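Local coordinates for protein prgH (Salmonella enterica subsp. enterica serovar Typhimurium, PDB 4G2S), which probably builds part of the type III secretion basal body used in cell invasion, through a domain with the forkhead-associated (FHA) fold, at residues L29-Q34 with S51-L56; V61-Q66 with I95-L100; Y7-L12 with I102-E107; E73-E78 with S86-L91. One frame throughout, in Å; residues are numbered along the deposited sequence.

Interaction 1: residues L29-Q34 with S51-L56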
# COMPACT_ATOMS: atom_id res chain seq x y z
N LEU A 29 -3.31 -5.29 -21.82
CA LEU A 29 -4.31 -5.90 -20.90
C LEU A 29 -4.97 -4.92 -19.94
O LEU A 29 -4.31 -4.10 -19.26
CB LEU A 29 -3.67 -6.98 -20.08
CG LEU A 29 -4.56 -7.84 -19.10
CD1 LEU A 29 -5.56 -8.60 -19.91
CD2 LEU A 29 -3.64 -8.81 -18.27
N PHE A 30 -6.28 -5.05 -19.88
CA PHE A 30 -7.15 -4.38 -18.96
C PHE A 30 -7.81 -5.43 -18.08
O PHE A 30 -8.61 -6.25 -18.52
CB PHE A 30 -8.18 -3.52 -19.71
CG PHE A 30 -7.55 -2.37 -20.41
CD1 PHE A 30 -6.98 -2.56 -21.66
CD2 PHE A 30 -7.41 -1.16 -19.80
CE1 PHE A 30 -6.35 -1.51 -22.32
CE2 PHE A 30 -6.78 -0.07 -20.46
CZ PHE A 30 -6.26 -0.27 -21.72
N VAL A 31 -7.51 -5.37 -16.78
CA VAL A 31 -8.14 -6.23 -15.80
C VAL A 31 -9.20 -5.36 -15.16
O VAL A 31 -8.87 -4.25 -14.69
CB VAL A 31 -7.17 -6.70 -14.69
CG1 VAL A 31 -7.94 -7.51 -13.61
CG2 VAL A 31 -6.02 -7.49 -15.28
N VAL A 32 -10.45 -5.85 -15.18
CA VAL A 32 -11.62 -5.10 -14.83
C VAL A 32 -12.45 -5.92 -13.80
O VAL A 32 -12.94 -7.04 -14.05
CB VAL A 32 -12.53 -4.81 -16.02
CG1 VAL A 32 -13.61 -3.82 -15.67
CG2 VAL A 32 -11.80 -4.32 -17.25
N GLY A 33 -12.58 -5.37 -12.61
CA GLY A 33 -13.23 -6.11 -11.55
C GLY A 33 -13.13 -5.50 -10.17
O GLY A 33 -12.89 -4.30 -10.00
N GLN A 34 -13.34 -6.35 -9.18
CA GLN A 34 -13.39 -5.93 -7.77
C GLN A 34 -12.01 -5.95 -7.07
O GLN A 34 -10.94 -6.09 -7.73
CB GLN A 34 -14.40 -6.80 -7.04
CG GLN A 34 -15.78 -6.92 -7.69
CD GLN A 34 -16.75 -7.66 -6.78
OE1 GLN A 34 -16.36 -8.13 -5.71
NE2 GLN A 34 -18.00 -7.79 -7.22
N SER A 51 -0.32 -3.34 -18.94
CA SER A 51 -1.45 -3.79 -18.08
C SER A 51 -2.06 -2.67 -17.28
O SER A 51 -1.30 -1.88 -16.69
CB SER A 51 -0.89 -4.72 -17.01
OG SER A 51 -1.28 -6.00 -17.36
N PHE A 52 -3.38 -2.62 -17.16
CA PHE A 52 -4.10 -1.63 -16.32
C PHE A 52 -5.24 -2.28 -15.52
O PHE A 52 -5.88 -3.21 -16.01
CB PHE A 52 -4.63 -0.47 -17.16
CG PHE A 52 -3.48 0.29 -17.89
CD1 PHE A 52 -2.69 1.12 -17.17
CD2 PHE A 52 -3.22 0.13 -19.25
CE1 PHE A 52 -1.62 1.80 -17.73
CE2 PHE A 52 -2.20 0.85 -19.87
CZ PHE A 52 -1.36 1.67 -19.10
N PHE A 53 -5.49 -1.82 -14.30
CA PHE A 53 -6.60 -2.31 -13.53
C PHE A 53 -7.65 -1.26 -13.51
O PHE A 53 -7.36 -0.12 -13.20
CB PHE A 53 -6.24 -2.60 -12.06
CG PHE A 53 -7.44 -2.91 -11.23
CD1 PHE A 53 -7.97 -4.18 -11.26
CD2 PHE A 53 -8.07 -1.92 -10.47
CE1 PHE A 53 -9.09 -4.47 -10.50
CE2 PHE A 53 -9.19 -2.20 -9.72
CZ PHE A 53 -9.70 -3.49 -9.74
N ILE A 54 -8.89 -1.62 -13.83
CA ILE A 54 -10.04 -0.75 -13.75
C ILE A 54 -11.02 -1.36 -12.75
O ILE A 54 -11.41 -2.50 -12.92
CB ILE A 54 -10.77 -0.71 -15.13
CG1 ILE A 54 -9.79 -0.21 -16.18
CG2 ILE A 54 -12.01 0.18 -15.09
CD1 ILE A 54 -10.30 -0.29 -17.60
N PRO A 55 -11.45 -0.60 -11.73
CA PRO A 55 -12.45 -1.09 -10.78
C PRO A 55 -13.88 -1.03 -11.34
O PRO A 55 -14.25 -0.07 -12.03
CB PRO A 55 -12.29 -0.15 -9.59
CG PRO A 55 -11.91 1.14 -10.20
CD PRO A 55 -10.99 0.75 -11.37
N LEU A 56 -14.60 -2.12 -11.18
CA LEU A 56 -16.00 -2.17 -11.59
C LEU A 56 -16.69 -3.19 -10.67
O LEU A 56 -16.25 -4.33 -10.54
CB LEU A 56 -16.14 -2.56 -13.06
CG LEU A 56 -17.47 -2.22 -13.72
CD1 LEU A 56 -17.65 -0.71 -13.94
CD2 LEU A 56 -17.58 -2.95 -15.05

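Interaction 2: residues V61-Q66 with I95-L100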
# COMPACT_ATOMS: atom_id res chain seq x y z
N VAL A 61 -15.30 -7.56 -17.29
CA VAL A 61 -14.68 -8.58 -18.10
C VAL A 61 -13.26 -8.09 -18.50
O VAL A 61 -13.17 -6.97 -18.97
CB VAL A 61 -15.44 -8.78 -19.41
CG1 VAL A 61 -14.71 -9.79 -20.30
CG2 VAL A 61 -16.88 -9.28 -19.17
N ASN A 62 -12.26 -8.95 -18.38
CA ASN A 62 -10.87 -8.54 -18.76
C ASN A 62 -10.80 -8.52 -20.28
O ASN A 62 -11.52 -9.33 -20.96
CB ASN A 62 -9.87 -9.52 -18.20
CG ASN A 62 -9.81 -9.51 -16.63
OD1 ASN A 62 -10.55 -8.73 -15.95
ND2 ASN A 62 -8.91 -10.30 -16.07
N PHE A 63 -9.97 -7.65 -20.80
CA PHE A 63 -9.83 -7.62 -22.23
C PHE A 63 -8.44 -7.17 -22.65
O PHE A 63 -7.75 -6.53 -21.86
CB PHE A 63 -10.93 -6.76 -22.86
CG PHE A 63 -10.88 -5.31 -22.48
CD1 PHE A 63 -10.22 -4.39 -23.22
CD2 PHE A 63 -11.59 -4.88 -21.36
CE1 PHE A 63 -10.24 -3.03 -22.91
CE2 PHE A 63 -11.62 -3.54 -21.03
CZ PHE A 63 -10.91 -2.59 -21.76
N GLU A 64 -8.04 -7.49 -23.89
CA GLU A 64 -6.82 -6.97 -24.49
C GLU A 64 -7.16 -6.16 -25.68
O GLU A 64 -7.99 -6.53 -26.50
CB GLU A 64 -5.82 -8.07 -24.89
CG GLU A 64 -5.60 -9.16 -23.84
CD GLU A 64 -4.42 -10.06 -24.19
OE1 GLU A 64 -3.87 -10.74 -23.31
OE2 GLU A 64 -3.93 -10.00 -25.35
N ILE A 65 -6.45 -5.05 -25.80
CA ILE A 65 -6.41 -4.28 -27.04
C ILE A 65 -5.12 -4.52 -27.79
O ILE A 65 -3.99 -4.45 -27.23
CB ILE A 65 -6.69 -2.78 -26.77
CG1 ILE A 65 -8.07 -2.67 -26.14
CG2 ILE A 65 -6.57 -1.99 -28.08
CD1 ILE A 65 -8.67 -1.30 -26.18
N GLN A 66 -5.28 -4.86 -29.07
CA GLN A 66 -4.14 -5.13 -29.95
C GLN A 66 -4.06 -4.10 -31.08
O GLN A 66 -5.01 -3.98 -31.84
CB GLN A 66 -4.27 -6.51 -30.60
CG GLN A 66 -3.01 -6.92 -31.32
CD GLN A 66 -3.05 -8.34 -31.85
OE1 GLN A 66 -3.91 -9.14 -31.50
NE2 GLN A 66 -2.07 -8.67 -32.68
N ILE A 95 -17.54 1.47 -27.10
CA ILE A 95 -17.33 0.03 -27.21
C ILE A 95 -17.72 -0.52 -25.84
O ILE A 95 -17.16 -0.10 -24.80
CB ILE A 95 -15.83 -0.21 -27.47
CG1 ILE A 95 -15.40 0.32 -28.83
CG2 ILE A 95 -15.47 -1.67 -27.32
CD1 ILE A 95 -13.87 0.35 -29.02
N GLN A 96 -18.69 -1.41 -25.83
CA GLN A 96 -19.11 -2.09 -24.63
C GLN A 96 -18.29 -3.39 -24.41
O GLN A 96 -18.29 -4.28 -25.25
CB GLN A 96 -20.59 -2.43 -24.72
CG GLN A 96 -21.15 -2.94 -23.43
CD GLN A 96 -22.64 -2.76 -23.31
OE1 GLN A 96 -23.34 -2.32 -24.26
NE2 GLN A 96 -23.16 -3.12 -22.16
N VAL A 97 -17.58 -3.48 -23.29
CA VAL A 97 -16.94 -4.74 -22.84
C VAL A 97 -17.46 -5.15 -21.51
O VAL A 97 -17.17 -4.48 -20.50
CB VAL A 97 -15.39 -4.55 -22.71
CG1 VAL A 97 -14.70 -5.88 -22.64
CG2 VAL A 97 -14.83 -3.76 -23.84
N GLY A 98 -18.17 -6.26 -21.43
CA GLY A 98 -18.99 -6.52 -20.25
C GLY A 98 -19.81 -5.25 -19.92
O GLY A 98 -20.44 -4.67 -20.82
N GLU A 99 -19.80 -4.82 -18.66
CA GLU A 99 -20.53 -3.58 -18.27
C GLU A 99 -19.65 -2.33 -18.37
O GLU A 99 -20.09 -1.22 -18.03
CB GLU A 99 -21.09 -3.68 -16.84
CG GLU A 99 -22.56 -3.34 -16.72
CD GLU A 99 -23.48 -4.46 -17.21
OE1 GLU A 99 -23.06 -5.22 -18.12
OE2 GLU A 99 -24.63 -4.55 -16.70
N LEU A 100 -18.40 -2.47 -18.81
CA LEU A 100 -17.58 -1.32 -19.04
C LEU A 100 -17.83 -0.69 -20.40
O LEU A 100 -18.01 -1.40 -21.42
CB LEU A 100 -16.11 -1.71 -18.93
CG LEU A 100 -15.12 -0.60 -18.87
CD1 LEU A 100 -15.28 0.21 -17.57
CD2 LEU A 100 -13.74 -1.19 -19.04
O HOH W 1 -15.10 -4.90 -18.57

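Interaction 3: residues Y7-L12 with I102-E107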
# COMPACT_ATOMS: atom_id res chain seq x y z
N TYR A 7 -2.62 5.67 -29.89
CA TYR A 7 -4.00 5.64 -29.55
C TYR A 7 -4.15 5.65 -28.03
O TYR A 7 -3.24 5.30 -27.29
CB TYR A 7 -4.66 4.39 -30.11
CG TYR A 7 -4.63 4.31 -31.62
CD1 TYR A 7 -5.56 5.01 -32.40
CD2 TYR A 7 -3.66 3.55 -32.28
CE1 TYR A 7 -5.49 4.98 -33.80
CE2 TYR A 7 -3.62 3.48 -33.66
CZ TYR A 7 -4.54 4.19 -34.41
OH TYR A 7 -4.47 4.11 -35.77
N ILE A 8 -5.32 6.08 -27.58
CA ILE A 8 -5.59 6.21 -26.16
C ILE A 8 -6.88 5.48 -25.90
O ILE A 8 -7.81 5.54 -26.74
CB ILE A 8 -5.70 7.71 -25.81
CG1 ILE A 8 -4.32 8.35 -25.86
CG2 ILE A 8 -6.32 7.91 -24.46
CD1 ILE A 8 -4.32 9.86 -25.70
N VAL A 9 -6.96 4.79 -24.75
CA VAL A 9 -8.24 4.28 -24.32
C VAL A 9 -8.77 5.23 -23.29
O VAL A 9 -8.10 5.45 -22.28
CB VAL A 9 -8.14 2.91 -23.63
CG1 VAL A 9 -9.58 2.45 -23.27
CG2 VAL A 9 -7.52 1.96 -24.59
N ARG A 10 -9.99 5.72 -23.53
CA ARG A 10 -10.74 6.51 -22.61
C ARG A 10 -11.92 5.72 -22.02
O ARG A 10 -12.74 5.09 -22.73
CB ARG A 10 -11.24 7.80 -23.29
CG ARG A 10 -11.96 8.75 -22.31
CD ARG A 10 -12.73 9.86 -23.02
NE ARG A 10 -13.33 10.79 -22.09
CZ ARG A 10 -12.78 11.90 -21.61
NH1 ARG A 10 -11.55 12.29 -21.93
NH2 ARG A 10 -13.50 12.66 -20.78
N LEU A 11 -12.04 5.81 -20.71
CA LEU A 11 -13.21 5.21 -20.02
C LEU A 11 -14.39 6.15 -20.11
O LEU A 11 -14.24 7.38 -19.94
CB LEU A 11 -12.82 4.95 -18.59
CG LEU A 11 -11.65 3.98 -18.43
CD1 LEU A 11 -11.56 3.66 -16.93
CD2 LEU A 11 -11.74 2.75 -19.22
N LEU A 12 -15.56 5.63 -20.43
CA LEU A 12 -16.74 6.48 -20.59
C LEU A 12 -17.78 6.21 -19.51
O LEU A 12 -18.82 6.85 -19.50
CB LEU A 12 -17.40 6.28 -21.97
CG LEU A 12 -16.56 6.50 -23.23
CD1 LEU A 12 -17.46 6.35 -24.44
CD2 LEU A 12 -15.90 7.86 -23.18
N ILE A 102 -15.92 1.97 -23.08
CA ILE A 102 -14.67 2.61 -23.41
C ILE A 102 -14.77 3.21 -24.76
O ILE A 102 -15.66 2.95 -25.51
CB ILE A 102 -13.48 1.61 -23.43
CG1 ILE A 102 -13.65 0.58 -24.55
CG2 ILE A 102 -13.38 0.82 -22.12
CD1 ILE A 102 -12.42 -0.31 -24.72
N LEU A 103 -13.76 3.98 -25.11
CA LEU A 103 -13.71 4.62 -26.38
C LEU A 103 -12.22 4.64 -26.73
O LEU A 103 -11.44 4.83 -25.82
CB LEU A 103 -14.31 6.04 -26.24
CG LEU A 103 -14.29 6.73 -27.59
CD1 LEU A 103 -15.58 7.51 -27.79
CD2 LEU A 103 -13.06 7.60 -27.79
N ILE A 104 -11.83 4.30 -27.98
CA ILE A 104 -10.42 4.33 -28.40
C ILE A 104 -10.30 5.49 -29.40
O ILE A 104 -11.06 5.55 -30.40
CB ILE A 104 -9.96 2.99 -29.04
CG1 ILE A 104 -10.19 1.80 -28.10
CG2 ILE A 104 -8.50 3.08 -29.44
CD1 ILE A 104 -10.09 0.42 -28.77
N ARG A 105 -9.39 6.43 -29.13
CA ARG A 105 -9.19 7.61 -29.98
C ARG A 105 -7.71 7.81 -30.34
O ARG A 105 -6.84 7.44 -29.57
CB ARG A 105 -9.71 8.88 -29.28
CG ARG A 105 -8.90 9.26 -28.10
CD ARG A 105 -9.52 10.44 -27.35
NE ARG A 105 -8.61 10.97 -26.34
CZ ARG A 105 -7.52 11.67 -26.59
NH1 ARG A 105 -7.18 11.98 -27.83
NH2 ARG A 105 -6.83 12.16 -25.59
N PRO A 106 -7.42 8.46 -31.50
CA PRO A 106 -6.10 8.98 -31.72
C PRO A 106 -5.74 10.04 -30.70
O PRO A 106 -6.61 10.83 -30.27
CB PRO A 106 -6.22 9.64 -33.07
CG PRO A 106 -7.35 8.96 -33.73
CD PRO A 106 -8.31 8.73 -32.63
N GLU A 107 -4.47 10.09 -30.34
CA GLU A 107 -4.05 11.00 -29.30
C GLU A 107 -4.42 12.45 -29.68
O GLU A 107 -4.87 13.24 -28.84
CB GLU A 107 -2.56 10.85 -29.07
CG GLU A 107 -2.01 11.73 -27.96
CD GLU A 107 -0.51 11.52 -27.79
OE1 GLU A 107 0.11 10.95 -28.72
OE2 GLU A 107 0.04 11.90 -26.74

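Interaction 4: residues E73-E78 with S86-L91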
# COMPACT_ATOMS: atom_id res chain seq x y z
N GLU A 73 -5.08 -1.52 -38.07
CA GLU A 73 -6.23 -2.30 -37.58
C GLU A 73 -6.22 -2.42 -36.06
O GLU A 73 -5.15 -2.59 -35.47
CB GLU A 73 -6.30 -3.67 -38.26
CG GLU A 73 -5.24 -4.69 -37.83
CD GLU A 73 -5.64 -6.14 -38.10
OE1 GLU A 73 -6.55 -6.38 -38.91
OE2 GLU A 73 -5.03 -7.04 -37.49
N ILE A 74 -7.41 -2.32 -35.43
CA ILE A 74 -7.56 -2.44 -33.96
C ILE A 74 -8.50 -3.56 -33.55
O ILE A 74 -9.71 -3.55 -33.89
CB ILE A 74 -8.03 -1.13 -33.22
CG1 ILE A 74 -7.06 0.03 -33.47
CG2 ILE A 74 -8.08 -1.35 -31.72
CD1 ILE A 74 -7.66 1.39 -33.19
N ILE A 75 -7.95 -4.46 -32.74
CA ILE A 75 -8.62 -5.68 -32.34
C ILE A 75 -8.80 -5.71 -30.82
O ILE A 75 -7.85 -5.51 -30.10
CB ILE A 75 -7.84 -6.92 -32.80
CG1 ILE A 75 -7.74 -6.92 -34.31
CG2 ILE A 75 -8.58 -8.21 -32.37
CD1 ILE A 75 -9.05 -7.11 -35.03
N LEU A 76 -10.02 -5.95 -30.37
CA LEU A 76 -10.24 -6.14 -28.97
C LEU A 76 -10.47 -7.64 -28.72
O LEU A 76 -11.25 -8.28 -29.44
CB LEU A 76 -11.38 -5.28 -28.53
CG LEU A 76 -11.65 -5.21 -26.99
CD1 LEU A 76 -12.14 -3.84 -26.69
CD2 LEU A 76 -12.65 -6.28 -26.69
N HIS A 77 -9.69 -8.20 -27.79
CA HIS A 77 -9.89 -9.58 -27.36
C HIS A 77 -10.57 -9.57 -26.04
O HIS A 77 -9.97 -9.13 -25.05
CB HIS A 77 -8.58 -10.28 -27.24
CG HIS A 77 -7.77 -10.21 -28.45
ND1 HIS A 77 -7.95 -11.03 -29.47
CD2 HIS A 77 -6.68 -9.42 -28.78
CE1 HIS A 77 -7.04 -10.78 -30.43
NE2 HIS A 77 -6.27 -9.79 -30.01
N GLU A 78 -11.83 -10.01 -25.99
CA GLU A 78 -12.53 -10.22 -24.73
C GLU A 78 -12.19 -11.55 -24.13
O GLU A 78 -12.43 -12.57 -24.78
CB GLU A 78 -14.04 -10.29 -24.94
CG GLU A 78 -14.70 -9.01 -25.25
CD GLU A 78 -16.20 -9.01 -24.94
OE1 GLU A 78 -16.82 -9.97 -24.41
OE2 GLU A 78 -16.73 -7.96 -25.20
N SER A 86 -12.52 -12.38 -30.27
CA SER A 86 -12.01 -11.16 -30.81
C SER A 86 -13.05 -10.41 -31.63
O SER A 86 -13.92 -11.02 -32.28
CB SER A 86 -10.78 -11.43 -31.65
OG SER A 86 -11.16 -12.09 -32.81
N ARG A 87 -12.92 -9.09 -31.66
CA ARG A 87 -13.66 -8.27 -32.68
C ARG A 87 -12.82 -7.07 -33.09
O ARG A 87 -12.03 -6.56 -32.30
CB ARG A 87 -14.98 -7.78 -32.09
CG ARG A 87 -14.82 -7.38 -30.64
CD ARG A 87 -15.96 -6.53 -30.08
NE ARG A 87 -16.08 -6.75 -28.63
CZ ARG A 87 -16.77 -5.96 -27.81
NH1 ARG A 87 -17.41 -4.89 -28.25
NH2 ARG A 87 -16.81 -6.23 -26.53
N SER A 88 -13.01 -6.63 -34.32
CA SER A 88 -12.54 -5.32 -34.79
C SER A 88 -13.29 -4.18 -34.16
O SER A 88 -14.51 -4.26 -34.01
CB SER A 88 -12.78 -5.19 -36.34
OG SER A 88 -11.54 -5.17 -36.98
N VAL A 89 -12.59 -3.12 -33.79
CA VAL A 89 -13.27 -1.99 -33.20
C VAL A 89 -12.90 -0.72 -33.93
O VAL A 89 -11.78 -0.56 -34.39
CB VAL A 89 -12.95 -1.75 -31.69
CG1 VAL A 89 -13.70 -2.76 -30.82
CG2 VAL A 89 -11.45 -1.81 -31.43
N GLN A 90 -13.86 0.19 -33.96
CA GLN A 90 -13.72 1.45 -34.66
C GLN A 90 -13.34 2.54 -33.68
O GLN A 90 -13.73 2.51 -32.48
CB GLN A 90 -15.02 1.78 -35.37
CG GLN A 90 -15.50 0.69 -36.32
CD GLN A 90 -14.35 -0.08 -36.98
OE1 GLN A 90 -13.48 0.52 -37.63
NE2 GLN A 90 -14.32 -1.41 -36.78
N LEU A 91 -12.55 3.49 -34.18
CA LEU A 91 -12.17 4.64 -33.39
C LEU A 91 -13.36 5.56 -33.11
O LEU A 91 -14.28 5.67 -33.90
CB LEU A 91 -11.10 5.44 -34.08
CG LEU A 91 -9.77 4.75 -34.31
CD1 LEU A 91 -8.89 5.70 -35.10
CD2 LEU A 91 -9.05 4.43 -33.03

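Interaction 1: residues L29-Q34 with S51-L56
L29 O receives two donors from the neighbouring strand: F52 N makes a hydrogen bond to L29 O at 2.7 Å, and the CA-H of S51 adds a longer contact to the same oxygen. The pattern then alternates in parallel fashion. V31 sends its N to F52 O at 2.8 Å and takes I54 N on its own O, and G33 N reaches I54 O before L56 N closes on G33 O.

Side chains leave the two faces in register. On one face F30 and F52 lie side by side and point the same way, their rings inclined at 35°, with F30 CE2 3.8 Å from F52 CD2; the tip of I54, CD1, meets F30 CD2 at 3.7 Å. V32 lies alongside L56, CG1 to CB 3.8 Å. These large apolar groups suit a face pressed against strands 7-11 and 100-106. On the other face V31 and F53 turn toward helix 35-41. With CG anti to the backbone N (chi1 172°), the ring of F53 extends toward the C-terminal end of the partner strand, CZ 3.3 Å from G33 O. G33 has a nearly fully extended backbone (phi 170°) that suits a residue without a side chain; Q34, next, is the N-cap of helix 35-41.

Two parallel strands joined through helix 35-41 make a beta-alpha-beta unit at the border of the mixed sheet.

Interaction 2: residues V61-Q66 with I95-L100
The ring of F63 lies between two apolar neighbours. V97 CG2 stands over one face, 4.3 Å from the ring centroid and 12° off the normal, a CH-pi contact, while the ring of F30 stacks on the other side. L100 CD2 meets the edge near the ring plane, 3.7 Å from F63 CE2, and V61 O and I65 CG1 also lie at the rim. The other methyl of V97, CG1, makes the shortest carbon contact, 3.5 Å from F63 CD2, so both methyls of the valine rest on the same side of the ring.

F63 holds CG between its backbone N and carbonyl carbon (chi1 64°), which sets the ring between F30 on one face and V97 on the other, with its edge at L100. V97 and L100 bracket a type II' turn. G98, with its positive phi of 47°, fits the second place of this turn, and the absence of a side chain there lets V61 CG2 approach G98 CA to 3.6 Å.

No direct hydrogen bond crosses between 61-66 and 95-100. One water does the bridging: it accepts from V61 N at 3.0 Å and donates to V97 O at 2.9 Å. V97 O also takes L100 N within the turn, so this oxygen has two donors.

The contact thus rests on shape and dispersion between the two sheets: carbon surfaces interlock around an aromatic ring, and a single water carries the polar link between the backbones.

Interaction 3: residues Y7-L12 with I102-E107
Strands 7-11 and 102-106 run antiparallel, with axes 4.6 Å apart at closest and N-to-C directions 153° apart, and two hydrogen-bonded pairs join them: I8 with R105, where I8 N donates to R105 O at 2.8 Å, and R10 with L103, where R10 N donates to L103 O at 2.9 Å. Between and beyond these, V9 faces I104 and L11 faces I102 in non-hydrogen-bonded pairs. V9 CG1 also meets I102 CB diagonally at 4.0 Å. These branched and leucine side chains point toward the mixed sheet, where F63 and I65 meet them. This is the centre of the four-stranded antiparallel sheet, one layer of the beta sandwich expected of an FHA-like domain.

The reverse face is partly polar. A chi1 of 68° sends the extended chain of R105 alongside I8, whose CD1 lies over one face of the guanidinium, 3.4 Å from NH2. At the edge, R105 NH1 bonds E107 O at 2.8 Å in the guanidinium plane. E20 forms salt bridges with both R105 and R10, which would temper the closeness of two cations; R10 also pairs with E64 of a second subunit. Farther along this face, L12 CD1 packs on L103 CB at 3.6 Å. At the far end, the edge of the Y7 ring meets R105 O, while its hydroxyl bonds A71 O.

Interaction 4: residues E73-E78 with S86-L91
I74 makes two unusually tight apolar contacts. Its CG2 lies 3.4 Å from CG2 of V89, closer than ordinary van der Waals contact, with the two side chains crossing at about a right angle. The tip of I74 does the same with L91, CD1 to CD2 3.3 Å. The backbones of I74 and V89 are joined beside this cluster, V89 N donating to I74 O at 2.9 Å. Two residues along, L76 and R87 form a hydrogen-bonded pair, each N donating to the other's O.

L76 lies alongside R87, with CD2 4.0 Å from R87 NE, so the leucine methyl lies beside the guanidinium end of the arginine. A first torsion of 39° leans the extended arginine chain toward strand 74-78, where it reaches E78. E78 OE2 and R87 NH2 are modelled as a salt bridge, but too close together for their exact positions to be trusted. On the opposite face H77 ND1 touches S86 CB at 3.6 Å, and I75 CG2 sits over a face of the imidazole toward its rim; serines suit this side, which is largely open to solvent.

Farther out, Q66 OE1 bonds H77 NE2, which would limit the ring's rotation. Q96 O accepts from R87 NH2, with the same reservation about where that nitrogen lies, while I95 and V97 of the facing sheet cover V89 and L76, and I104 backs I74 and L91.

Together 74-80 and 83-88 form an antiparallel beta hairpin at the edge of the mixed sheet within the chain, with I74, L76 and V89 meeting the facing sheet.

Starting at the N terminus, strand 7-11 waits for the last strand, so interaction 3 closes a loop of nearly the whole chain and holds all the others within it. Interaction 1 closes first, when 51-56 returns to 29-34 after helix 35-41. Interaction 2 opens soon afterward at 61-66 and is completed at 95-100, and interaction 4, a short hairpin, lies wholly within that span. No two loops cross. Interactions 1 and 4 build opposite ends of the mixed sheet, interaction 3 forms the centre of the antiparallel sheet, and interaction 2 spans the two layers, touching each of the other three.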